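Filamentous hemagglutinin (Bordetella pertussis, PDB 1RWR) is an adhesin whose N-terminal secretion domain, a beta-helix, probably directs its export through the two-partner secretion pathway. Local coordinates at residues A[39-50]-A[86-97]; A[106-116]-A[142-153]. All coordinates share one frame; numbering follows the deposited sequence.

Contact 1 of 2, residues A[39-50]-A[86-97]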
loop_
_atom_site.group_PDB
_atom_site.type_symbol
_atom_site.label_atom_id
_atom_site.label_comp_id
_atom_site.label_asym_id
_atom_site.label_seq_id
_atom_site.Cartn_x
_atom_site.Cartn_y
_atom_site.Cartn_z
ATOM N N PHE A 39 -6.135 -6.515 -13.213
ATOM C CA PHE A 39 -4.737 -6.447 -12.730
ATOM C C PHE A 39 -4.501 -7.406 -11.586
ATOM O O PHE A 39 -5.115 -7.280 -10.506
ATOM C CB PHE A 39 -4.369 -5.028 -12.297
ATOM C CG PHE A 39 -2.918 -4.866 -12.021
ATOM C CD1 PHE A 39 -2.051 -4.546 -13.052
ATOM C CD2 PHE A 39 -2.405 -5.067 -10.735
ATOM C CE1 PHE A 39 -0.680 -4.430 -12.822
ATOM C CE2 PHE A 39 -1.028 -4.995 -10.511
ATOM C CZ PHE A 39 -0.180 -4.678 -11.553
ATOM N N ASN A 40 -3.635 -8.375 -11.821
ATOM C CA ASN A 40 -3.263 -9.362 -10.837
ATOM C C ASN A 40 -1.806 -9.699 -11.042
ATOM O O ASN A 40 -1.332 -9.746 -12.192
ATOM C CB ASN A 40 -4.120 -10.644 -11.010
ATOM C CG ASN A 40 -5.571 -10.383 -10.818
ATOM O OD1 ASN A 40 -6.048 -10.325 -9.678
ATOM N ND2 ASN A 40 -6.296 -10.155 -11.915
ATOM N N VAL A 41 -1.117 -10.026 -9.959
ATOM C CA VAL A 41 0.273 -10.439 -9.999
ATOM C C VAL A 41 0.373 -11.766 -9.213
ATOM O O VAL A 41 -0.144 -11.895 -8.102
ATOM C CB VAL A 41 1.208 -9.369 -9.393
ATOM C CG1 VAL A 41 2.649 -9.840 -9.435
ATOM C CG2 VAL A 41 1.059 -8.049 -10.156
ATOM N N ALA A 42 1.051 -12.730 -9.820
ATOM C CA ALA A 42 1.299 -14.035 -9.220
ATOM C C ALA A 42 2.779 -14.326 -9.206
ATOM O O ALA A 42 3.542 -13.740 -9.945
ATOM C CB ALA A 42 0.585 -15.082 -10.016
ATOM N N ASN A 43 3.198 -15.246 -8.362
ATOM C CA ASN A 43 4.606 -15.583 -8.272
ATOM C C ASN A 43 5.125 -15.988 -9.663
ATOM O O ASN A 43 4.383 -16.678 -10.423
ATOM C CB ASN A 43 4.804 -16.728 -7.282
ATOM C CG ASN A 43 4.558 -16.319 -5.835
ATOM O OD1 ASN A 43 5.014 -15.296 -5.393
ATOM N ND2 ASN A 43 3.882 -17.185 -5.071
ATOM N N PRO A 44 6.351 -15.609 -10.024
ATOM C CA PRO A 44 7.326 -14.879 -9.187
ATOM C C PRO A 44 7.138 -13.354 -9.113
ATOM O O PRO A 44 7.819 -12.705 -8.335
ATOM C CB PRO A 44 8.653 -15.160 -9.871
ATOM C CG PRO A 44 8.318 -15.732 -11.183
ATOM C CD PRO A 44 6.926 -16.003 -11.320
ATOM N N GLY A 45 6.226 -12.832 -9.905
ATOM C CA GLY A 45 5.871 -11.422 -9.870
ATOM C C GLY A 45 5.624 -10.834 -11.236
ATOM O O GLY A 45 5.140 -11.493 -12.131
ATOM N N VAL A 46 5.975 -9.569 -11.392
ATOM C CA VAL A 46 5.731 -8.810 -12.608
ATOM C C VAL A 46 6.860 -7.795 -12.746
ATOM O O VAL A 46 7.384 -7.328 -11.742
ATOM C CB VAL A 46 4.343 -8.055 -12.598
ATOM C CG1 VAL A 46 4.206 -7.015 -11.483
ATOM C CG2 VAL A 46 4.034 -7.425 -13.933
ATOM N N VAL A 47 7.201 -7.465 -13.980
ATOM C CA VAL A 47 8.188 -6.434 -14.237
ATOM C C VAL A 47 7.492 -5.225 -14.871
ATOM O O VAL A 47 6.884 -5.359 -15.944
ATOM C CB VAL A 47 9.293 -6.964 -15.166
ATOM C CG1 VAL A 47 10.313 -5.849 -15.525
ATOM C CG2 VAL A 47 9.963 -8.127 -14.516
ATOM N N PHE A 48 7.649 -4.054 -14.260
ATOM C CA PHE A 48 7.213 -2.809 -14.851
ATOM C C PHE A 48 8.360 -2.241 -15.671
ATOM O O PHE A 48 9.442 -2.015 -15.153
ATOM C CB PHE A 48 6.813 -1.785 -13.785
ATOM C CG PHE A 48 5.583 -2.149 -13.046
ATOM C CD1 PHE A 48 4.342 -1.848 -13.557
ATOM C CD2 PHE A 48 5.684 -2.834 -11.838
ATOM C CE1 PHE A 48 3.181 -2.200 -12.832
ATOM C CE2 PHE A 48 4.569 -3.191 -11.152
ATOM C CZ PHE A 48 3.315 -2.875 -11.639
ATOM N N ASN A 49 8.126 -2.013 -16.953
ATOM C CA ASN A 49 9.227 -1.627 -17.848
ATOM C C ASN A 49 9.378 -0.126 -17.898
ATOM O O ASN A 49 8.710 0.541 -18.656
ATOM C CB ASN A 49 9.047 -2.224 -19.258
ATOM C CG ASN A 49 10.285 -2.044 -20.144
ATOM O OD1 ASN A 49 11.230 -1.319 -19.789
ATOM N ND2 ASN A 49 10.272 -2.685 -21.315
ATOM N N ASN A 50 10.288 0.396 -17.078
ATOM C CA ASN A 50 10.607 1.826 -17.077
ATOM C C ASN A 50 11.985 2.072 -17.706
ATOM O O ASN A 50 12.759 2.951 -17.248
ATOM C CB ASN A 50 10.584 2.344 -15.647
ATOM C CG ASN A 50 10.320 3.839 -15.530
ATOM O OD1 ASN A 50 9.735 4.486 -16.407
ATOM N ND2 ASN A 50 10.686 4.383 -14.364
ATOM N N SER A 86 -8.145 -7.316 -7.221
ATOM C CA SER A 86 -6.786 -7.695 -7.604
ATOM C C SER A 86 -6.168 -8.583 -6.544
ATOM O O SER A 86 -6.332 -8.331 -5.348
ATOM C CB SER A 86 -5.894 -6.460 -7.728
ATOM O OG SER A 86 -6.295 -5.632 -8.780
ATOM N N ARG A 87 -5.430 -9.586 -6.971
ATOM C CA ARG A 87 -4.586 -10.355 -6.095
ATOM C C ARG A 87 -3.137 -10.013 -6.456
ATOM O O ARG A 87 -2.792 -9.946 -7.640
ATOM C CB ARG A 87 -4.846 -11.855 -6.299
ATOM C CG ARG A 87 -4.087 -12.710 -5.388
ATOM C CD ARG A 87 -4.512 -14.205 -5.346
ATOM N NE ARG A 87 -3.601 -14.858 -4.405
ATOM C CZ ARG A 87 -2.367 -15.292 -4.690
ATOM N NH1 ARG A 87 -1.877 -15.282 -5.937
ATOM N NH2 ARG A 87 -1.633 -15.787 -3.711
ATOM N N LEU A 88 -2.299 -9.821 -5.435
ATOM C CA LEU A 88 -0.875 -9.523 -5.595
ATOM C C LEU A 88 -0.020 -10.462 -4.771
ATOM O O LEU A 88 -0.091 -10.475 -3.526
ATOM C CB LEU A 88 -0.576 -8.100 -5.142
ATOM C CG LEU A 88 -1.459 -7.007 -5.718
ATOM C CD1 LEU A 88 -1.148 -5.664 -5.074
ATOM C CD2 LEU A 88 -1.309 -6.946 -7.250
ATOM N N ALA A 89 0.829 -11.197 -5.467
ATOM C CA ALA A 89 1.786 -12.126 -4.877
ATOM C C ALA A 89 3.030 -12.124 -5.723
ATOM O O ALA A 89 2.925 -12.140 -6.952
ATOM C CB ALA A 89 1.200 -13.581 -4.859
ATOM N N GLY A 90 4.183 -12.154 -5.059
ATOM C CA GLY A 90 5.489 -12.187 -5.690
ATOM C C GLY A 90 6.147 -10.828 -5.637
ATOM O O GLY A 90 5.790 -10.000 -4.800
ATOM N N THR A 91 7.086 -10.591 -6.547
ATOM C CA THR A 91 7.899 -9.378 -6.542
ATOM C C THR A 91 7.421 -8.404 -7.586
ATOM O O THR A 91 7.268 -8.767 -8.743
ATOM C CB THR A 91 9.318 -9.691 -6.851
ATOM O OG1 THR A 91 9.852 -10.586 -5.868
ATOM C CG2 THR A 91 10.183 -8.409 -6.781
ATOM N N LEU A 92 7.197 -7.165 -7.181
ATOM C CA LEU A 92 6.921 -6.084 -8.095
ATOM C C LEU A 92 8.269 -5.438 -8.414
ATOM O O LEU A 92 8.795 -4.704 -7.591
ATOM C CB LEU A 92 5.982 -5.070 -7.463
ATOM C CG LEU A 92 4.685 -5.542 -6.804
ATOM C CD1 LEU A 92 3.853 -4.370 -6.273
ATOM C CD2 LEU A 92 3.882 -6.350 -7.794
ATOM N N GLU A 93 8.798 -5.731 -9.602
ATOM C CA GLU A 93 10.083 -5.209 -10.023
ATOM C C GLU A 93 9.884 -4.067 -11.018
ATOM O O GLU A 93 9.089 -4.153 -11.926
ATOM C CB GLU A 93 10.948 -6.286 -10.660
ATOM C CG GLU A 93 12.281 -5.747 -11.197
ATOM C CD GLU A 93 13.266 -6.810 -11.615
ATOM O OE1 GLU A 93 12.961 -8.025 -11.611
ATOM O OE2 GLU A 93 14.406 -6.420 -11.964
ATOM N N VAL A 94 10.641 -2.996 -10.812
ATOM C CA VAL A 94 10.721 -1.915 -11.779
ATOM C C VAL A 94 12.037 -2.067 -12.514
ATOM O O VAL A 94 13.109 -2.047 -11.901
ATOM C CB VAL A 94 10.594 -0.513 -11.133
ATOM C CG1 VAL A 94 10.571 0.573 -12.198
ATOM C CG2 VAL A 94 9.337 -0.395 -10.302
ATOM N N TYR A 95 11.943 -2.288 -13.818
ATOM C CA TYR A 95 13.126 -2.302 -14.666
ATOM C C TYR A 95 13.357 -0.863 -15.149
ATOM O O TYR A 95 12.486 -0.222 -15.714
ATOM C CB TYR A 95 13.006 -3.266 -15.838
ATOM C CG TYR A 95 14.094 -3.060 -16.861
ATOM C CD1 TYR A 95 15.381 -3.449 -16.595
ATOM C CD2 TYR A 95 13.835 -2.461 -18.097
ATOM C CE1 TYR A 95 16.433 -3.207 -17.535
ATOM C CE2 TYR A 95 14.880 -2.238 -19.046
ATOM C CZ TYR A 95 16.164 -2.594 -18.737
ATOM O OH TYR A 95 17.184 -2.366 -19.651
ATOM N N GLY A 96 14.607 -0.438 -15.013
ATOM C CA GLY A 96 15.009 0.903 -15.444
ATOM C C GLY A 96 15.125 1.855 -14.261
ATOM O O GLY A 96 15.702 1.541 -13.220
ATOM N N LYS A 97 14.595 3.053 -14.429
ATOM C CA LYS A 97 14.634 4.051 -13.366
ATOM C C LYS A 97 13.665 3.634 -12.267
ATOM O O LYS A 97 12.514 3.279 -12.543
ATOM C CB LYS A 97 14.247 5.435 -13.897
ATOM C CG LYS A 97 14.231 6.579 -12.854
ATOM C CD LYS A 97 13.520 7.807 -13.411
ATOM C CE LYS A 97 13.345 8.972 -12.375
ATOM N NZ LYS A 97 12.216 8.735 -11.427
HETATM O O HOH W 1 -2.354 -13.472 -8.353
HETATM O O HOH W 2 1.058 -16.576 -6.793
HETATM O O HOH W 3 9.809 -13.460 -6.753
#
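N50 and Y95 meet at the C-terminal end of strands 45-50 and 91-96, parallel neighbours on one face of the right-handed beta-helix of the TPS secretion domain; N49 is the bridge partner of Y95, and N50 that of G96. N50 is gripped by backbone and side chain: its N bonds to Y95 O at 2.7 Å, and its ND2 donates to K97 O at 2.8 Å. The acceptor lies close to the plane of the amide, which with CG anti to the backbone N (chi1 -156°) reaches the backbone of K97, just past the end of strand 91-96. The other end of that amide, OD1, takes the backbone NH of A73, so the group is held from two directions. The Y95 ring runs alongside the N49 side chain, pointing the same way, with the amide turned 63° from it. N49 OD1 meets the ring edge at CD2 (3.3 Å), while N49 ND2 bonds to N22 and the Y95 hydroxyl to T53. At the root of the ring, Y95 CB packs on V47 CG1. At the N-terminal end V41 is bridged to L88, one residue out of register with the later strand pair. V41 N donates to R87 O, and A89 N reaches V41 O from above the carbonyl plane (49° out of it). A water donates to the same oxygen and accepts from R87 NH1. The two methyls of V41 face inward, CG2 on L88 CD2 at 3.9 Å and CG1 on L92 CD2 at 4.0 Å. L92 CD2 also touches V46 CG1, and L88 CD2 lies at the edge of the F39 ring. Next to V41, N40 OD1 accepts from R87 N at 2.9 Å. Beyond it S86 OG, which also bonds to N105 ND2, donates to F39 O at 2.7 Å.

Contact 2 of 2, residues A[106-116]-A[142-153]; sequences PNGISVNGLST and QGTVTIERGGVN
V111 presses its branched side chain between I147 and V152. The I147 side chain lies beside it, pointing the same way, and its second torsion (chi2 -50°) swings CD1 back to within 3.6 Å of V111 CB. V152 comes from past the turn, with CG2 3.7 Å from V111 CG1. The V111 backbone is bonded twice to the neighbouring coil: its N donates to T146 O, and its O accepts from E148 N at 2.8 Å. E148 then crosses N112 at about a right angle, the carboxylate and amide planes 53° apart, with OE1 against N112 CB at 3.4 Å. The other carboxylate oxygen, OE2, takes a water that also bonds to S110 OG. N112 CG stands anti to its own backbone N (chi1 -168°), which brings OD1 to G150 N at 2.8 Å. That bond ties the amide into the type I turn E148-G151, closed by G151 N on E148 O. G151 O in turn receives L114 N at 3.0 Å and, weakly, G113 N, so the corners of the two coils are joined backbone to backbone. The turn makes the later coil two residues longer, so the register slips by two before L114 O meets N153 N at 2.8 Å. Outward of this shell, L124 backs V111 and F160 backs V152 from the facing parallel sheet, while S110 and N112 lie against R87 of strand 86-89, in the coil before. The N153 amide bonds to T155 and K176. Strands 109-111 and 144-147 run nearly parallel, with inward I109, V111, V145 and I147 and outward S110 and T146: stacked coils of a parallel beta-helix, the right-handed fold of the TPS secretion domain.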
loop_
_atom_site.group_PDB
_atom_site.type_symbol
_atom_site.label_atom_id
_atom_site.label_comp_id
_atom_site.label_asym_id
_atom_site.label_seq_id
_atom_site.Cartn_x
_atom_site.Cartn_y
_atom_site.Cartn_z
ATOM N N PRO A 106 -10.697 -0.136 -6.662
ATOM C CA PRO A 106 -11.820 0.060 -5.743
ATOM C C PRO A 106 -12.585 -1.206 -5.374
ATOM O O PRO A 106 -13.249 -1.207 -4.356
ATOM C CB PRO A 106 -12.701 1.075 -6.469
ATOM C CG PRO A 106 -11.720 1.859 -7.255
ATOM C CD PRO A 106 -10.746 0.827 -7.791
ATOM N N ASN A 107 -12.461 -2.249 -6.162
ATOM C CA ASN A 107 -13.141 -3.513 -5.872
ATOM C C ASN A 107 -12.497 -4.326 -4.778
ATOM O O ASN A 107 -13.111 -5.245 -4.233
ATOM C CB ASN A 107 -13.223 -4.330 -7.137
ATOM C CG ASN A 107 -13.900 -3.565 -8.253
ATOM O OD1 ASN A 107 -15.070 -3.124 -8.101
ATOM N ND2 ASN A 107 -13.181 -3.333 -9.329
ATOM N N GLY A 108 -11.243 -4.000 -4.450
ATOM C CA GLY A 108 -10.511 -4.711 -3.431
ATOM C C GLY A 108 -9.161 -5.214 -3.895
ATOM O O GLY A 108 -8.922 -5.407 -5.091
ATOM N N ILE A 109 -8.274 -5.416 -2.925
ATOM C CA ILE A 109 -6.979 -6.036 -3.188
ATOM C C ILE A 109 -6.658 -7.044 -2.102
ATOM O O ILE A 109 -6.801 -6.735 -0.910
ATOM C CB ILE A 109 -5.865 -4.968 -3.230
ATOM C CG1 ILE A 109 -6.172 -3.857 -4.224
ATOM C CG2 ILE A 109 -4.533 -5.632 -3.489
ATOM C CD1 ILE A 109 -5.133 -2.738 -4.162
ATOM N N SER A 110 -6.219 -8.235 -2.508
ATOM C CA SER A 110 -5.683 -9.191 -1.556
ATOM C C SER A 110 -4.190 -9.379 -1.856
ATOM O O SER A 110 -3.775 -9.375 -3.032
ATOM C CB SER A 110 -6.488 -10.486 -1.609
ATOM O OG SER A 110 -6.422 -11.037 -2.878
ATOM N N VAL A 111 -3.404 -9.506 -0.787
ATOM C CA VAL A 111 -1.968 -9.509 -0.862
ATOM C C VAL A 111 -1.415 -10.734 -0.143
ATOM O O VAL A 111 -1.756 -10.973 0.986
ATOM C CB VAL A 111 -1.430 -8.254 -0.204
ATOM C CG1 VAL A 111 0.058 -8.170 -0.336
ATOM C CG2 VAL A 111 -2.043 -6.984 -0.809
ATOM N N ASN A 112 -0.546 -11.488 -0.805
ATOM C CA ASN A 112 0.044 -12.679 -0.174
ATOM C C ASN A 112 1.493 -12.891 -0.580
ATOM O O ASN A 112 1.778 -13.345 -1.674
ATOM C CB ASN A 112 -0.767 -13.920 -0.526
ATOM C CG ASN A 112 -0.375 -15.111 0.335
ATOM O OD1 ASN A 112 -0.240 -14.976 1.516
ATOM N ND2 ASN A 112 -0.165 -16.272 -0.276
ATOM N N GLY A 113 2.417 -12.551 0.298
ATOM C CA GLY A 113 3.831 -12.743 0.022
ATOM C C GLY A 113 4.338 -11.778 -1.054
ATOM O O GLY A 113 4.881 -12.193 -2.099
ATOM N N LEU A 114 4.171 -10.502 -0.789
ATOM C CA LEU A 114 4.493 -9.439 -1.739
ATOM C C LEU A 114 5.830 -8.801 -1.390
ATOM O O LEU A 114 6.102 -8.543 -0.235
ATOM C CB LEU A 114 3.384 -8.385 -1.743
ATOM C CG LEU A 114 3.430 -7.326 -2.864
ATOM C CD1 LEU A 114 3.210 -7.950 -4.209
ATOM C CD2 LEU A 114 2.435 -6.195 -2.632
ATOM N N SER A 115 6.648 -8.522 -2.396
ATOM C CA SER A 115 7.886 -7.758 -2.180
ATOM C C SER A 115 8.081 -6.824 -3.376
ATOM O O SER A 115 7.253 -6.796 -4.318
ATOM C CB SER A 115 9.091 -8.691 -2.000
ATOM O OG SER A 115 9.243 -9.437 -3.161
ATOM N N THR A 116 9.169 -6.064 -3.360
ATOM C CA THR A 116 9.471 -5.157 -4.471
ATOM C C THR A 116 10.969 -5.137 -4.770
ATOM O O THR A 116 11.787 -5.494 -3.909
ATOM C CB THR A 116 8.999 -3.694 -4.207
ATOM O OG1 THR A 116 9.761 -3.108 -3.149
ATOM C CG2 THR A 116 7.542 -3.586 -3.776
ATOM N N GLN A 142 -14.863 2.982 -1.151
ATOM C CA GLN A 142 -15.208 1.581 -0.969
ATOM C C GLN A 142 -13.977 0.723 -1.054
ATOM O O GLN A 142 -12.933 1.210 -1.433
ATOM C CB GLN A 142 -16.198 1.119 -2.027
ATOM C CG GLN A 142 -15.668 1.185 -3.458
ATOM C CD GLN A 142 -16.724 0.824 -4.470
ATOM O OE1 GLN A 142 -17.252 1.682 -5.160
ATOM N NE2 GLN A 142 -17.073 -0.431 -4.522
ATOM N N GLY A 143 -14.123 -0.556 -0.690
ATOM C CA GLY A 143 -13.100 -1.562 -0.937
ATOM C C GLY A 143 -12.307 -1.928 0.276
ATOM O O GLY A 143 -12.023 -1.089 1.124
ATOM N N THR A 144 -11.878 -3.181 0.312
ATOM C CA THR A 144 -11.012 -3.720 1.369
ATOM C C THR A 144 -9.647 -4.127 0.803
ATOM O O THR A 144 -9.574 -4.700 -0.285
ATOM C CB THR A 144 -11.675 -4.950 1.961
ATOM O OG1 THR A 144 -12.939 -4.584 2.569
ATOM C CG2 THR A 144 -10.805 -5.582 3.041
ATOM N N VAL A 145 -8.575 -3.891 1.551
ATOM C CA VAL A 145 -7.281 -4.518 1.281
ATOM C C VAL A 145 -7.073 -5.530 2.378
ATOM O O VAL A 145 -7.196 -5.207 3.552
ATOM C CB VAL A 145 -6.122 -3.523 1.281
ATOM C CG1 VAL A 145 -4.725 -4.233 1.257
ATOM C CG2 VAL A 145 -6.274 -2.534 0.139
ATOM N N THR A 146 -6.801 -6.760 1.995
ATOM C CA THR A 146 -6.477 -7.828 2.925
ATOM C C THR A 146 -5.037 -8.289 2.739
ATOM O O THR A 146 -4.631 -8.662 1.638
ATOM C CB THR A 146 -7.414 -9.023 2.689
ATOM O OG1 THR A 146 -8.789 -8.642 2.905
ATOM C CG2 THR A 146 -7.090 -10.119 3.671
ATOM N N ILE A 147 -4.253 -8.212 3.808
ATOM C CA ILE A 147 -2.933 -8.766 3.815
ATOM C C ILE A 147 -3.091 -10.178 4.389
ATOM O O ILE A 147 -3.440 -10.332 5.541
ATOM C CB ILE A 147 -1.943 -7.914 4.677
ATOM C CG1 ILE A 147 -1.873 -6.454 4.206
ATOM C CG2 ILE A 147 -0.578 -8.559 4.643
ATOM C CD1 ILE A 147 -1.660 -6.274 2.765
ATOM N N GLU A 148 -2.891 -11.166 3.543
ATOM C CA GLU A 148 -2.970 -12.574 3.913
ATOM C C GLU A 148 -1.715 -13.045 4.616
ATOM O O GLU A 148 -0.732 -12.321 4.758
ATOM C CB GLU A 148 -3.278 -13.438 2.676
ATOM C CG GLU A 148 -4.555 -13.029 1.970
ATOM C CD GLU A 148 -4.871 -13.839 0.736
ATOM O OE1 GLU A 148 -3.999 -14.625 0.303
ATOM O OE2 GLU A 148 -6.014 -13.693 0.196
ATOM N N ARG A 149 -1.720 -14.302 5.036
ATOM C CA ARG A 149 -0.649 -14.833 5.880
ATOM C C ARG A 149 0.784 -14.713 5.352
ATOM O O ARG A 149 1.710 -14.653 6.145
ATOM C CB ARG A 149 -0.950 -16.301 6.207
ATOM C CG ARG A 149 -0.955 -17.186 5.011
ATOM C CD ARG A 149 -1.686 -18.494 5.207
ATOM N NE ARG A 149 -0.896 -19.458 5.957
ATOM C CZ ARG A 149 -0.933 -19.607 7.279
ATOM N NH1 ARG A 149 -1.702 -18.828 8.029
ATOM N NH2 ARG A 149 -0.195 -20.542 7.866
ATOM N N GLY A 150 0.966 -14.704 4.023
ATOM C CA GLY A 150 2.271 -14.545 3.377
ATOM C C GLY A 150 2.919 -13.184 3.593
ATOM O O GLY A 150 4.162 -13.040 3.543
ATOM N N GLY A 151 2.080 -12.166 3.797
ATOM C CA GLY A 151 2.548 -10.898 4.300
ATOM C C GLY A 151 3.159 -10.043 3.217
ATOM O O GLY A 151 3.025 -10.318 2.001
ATOM N N VAL A 152 3.816 -8.995 3.681
ATOM C CA VAL A 152 4.498 -8.034 2.827
ATOM C C VAL A 152 5.904 -7.828 3.343
ATOM O O VAL A 152 6.137 -7.517 4.534
ATOM C CB VAL A 152 3.767 -6.667 2.759
ATOM C CG1 VAL A 152 4.605 -5.659 1.947
ATOM C CG2 VAL A 152 2.370 -6.827 2.202
ATOM N N ASN A 153 6.845 -7.972 2.431
ATOM C CA ASN A 153 8.237 -7.572 2.634
ATOM C C ASN A 153 8.448 -6.188 2.010
ATOM O O ASN A 153 8.552 -6.070 0.806
ATOM C CB ASN A 153 9.159 -8.578 1.942
ATOM C CG ASN A 153 10.652 -8.224 2.067
ATOM O OD1 ASN A 153 11.502 -8.817 1.340
ATOM N ND2 ASN A 153 10.984 -7.332 2.930
HETATM O O HOH W 4 -15.571 -2.323 -3.330
HETATM O O HOH W 5 -13.323 -5.258 -1.370
HETATM O O HOH W 6 -9.476 -7.749 0.219
HETATM O O HOH W 7 -6.080 -13.809 -2.505
HETATM O O HOH W 8 10.081 -4.662 -0.851
#

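In the fold
Contacts 1 and 2 are successive steps of one beta-helix: strand 86-89 lies beside 109-111 and strand 91-96 beside 114-117, and S86 O and L88 N probably bond to S110 N and O, so the coils of both contacts stack. Their centres are about 13 Å apart. Contact 1 is the more buried, although its centre lies farther from the chain centre (about 14 Å against 8 Å); it has a long ladder on one face, with aromatic rings packed into the interior or at the strand end, and asparagine amides bonded to neighbouring strands and loops. Contact 2 is only partly buried: its aliphatic interior is flanked by a glycine-rich turn, a carboxylate and bridging waters at the surface.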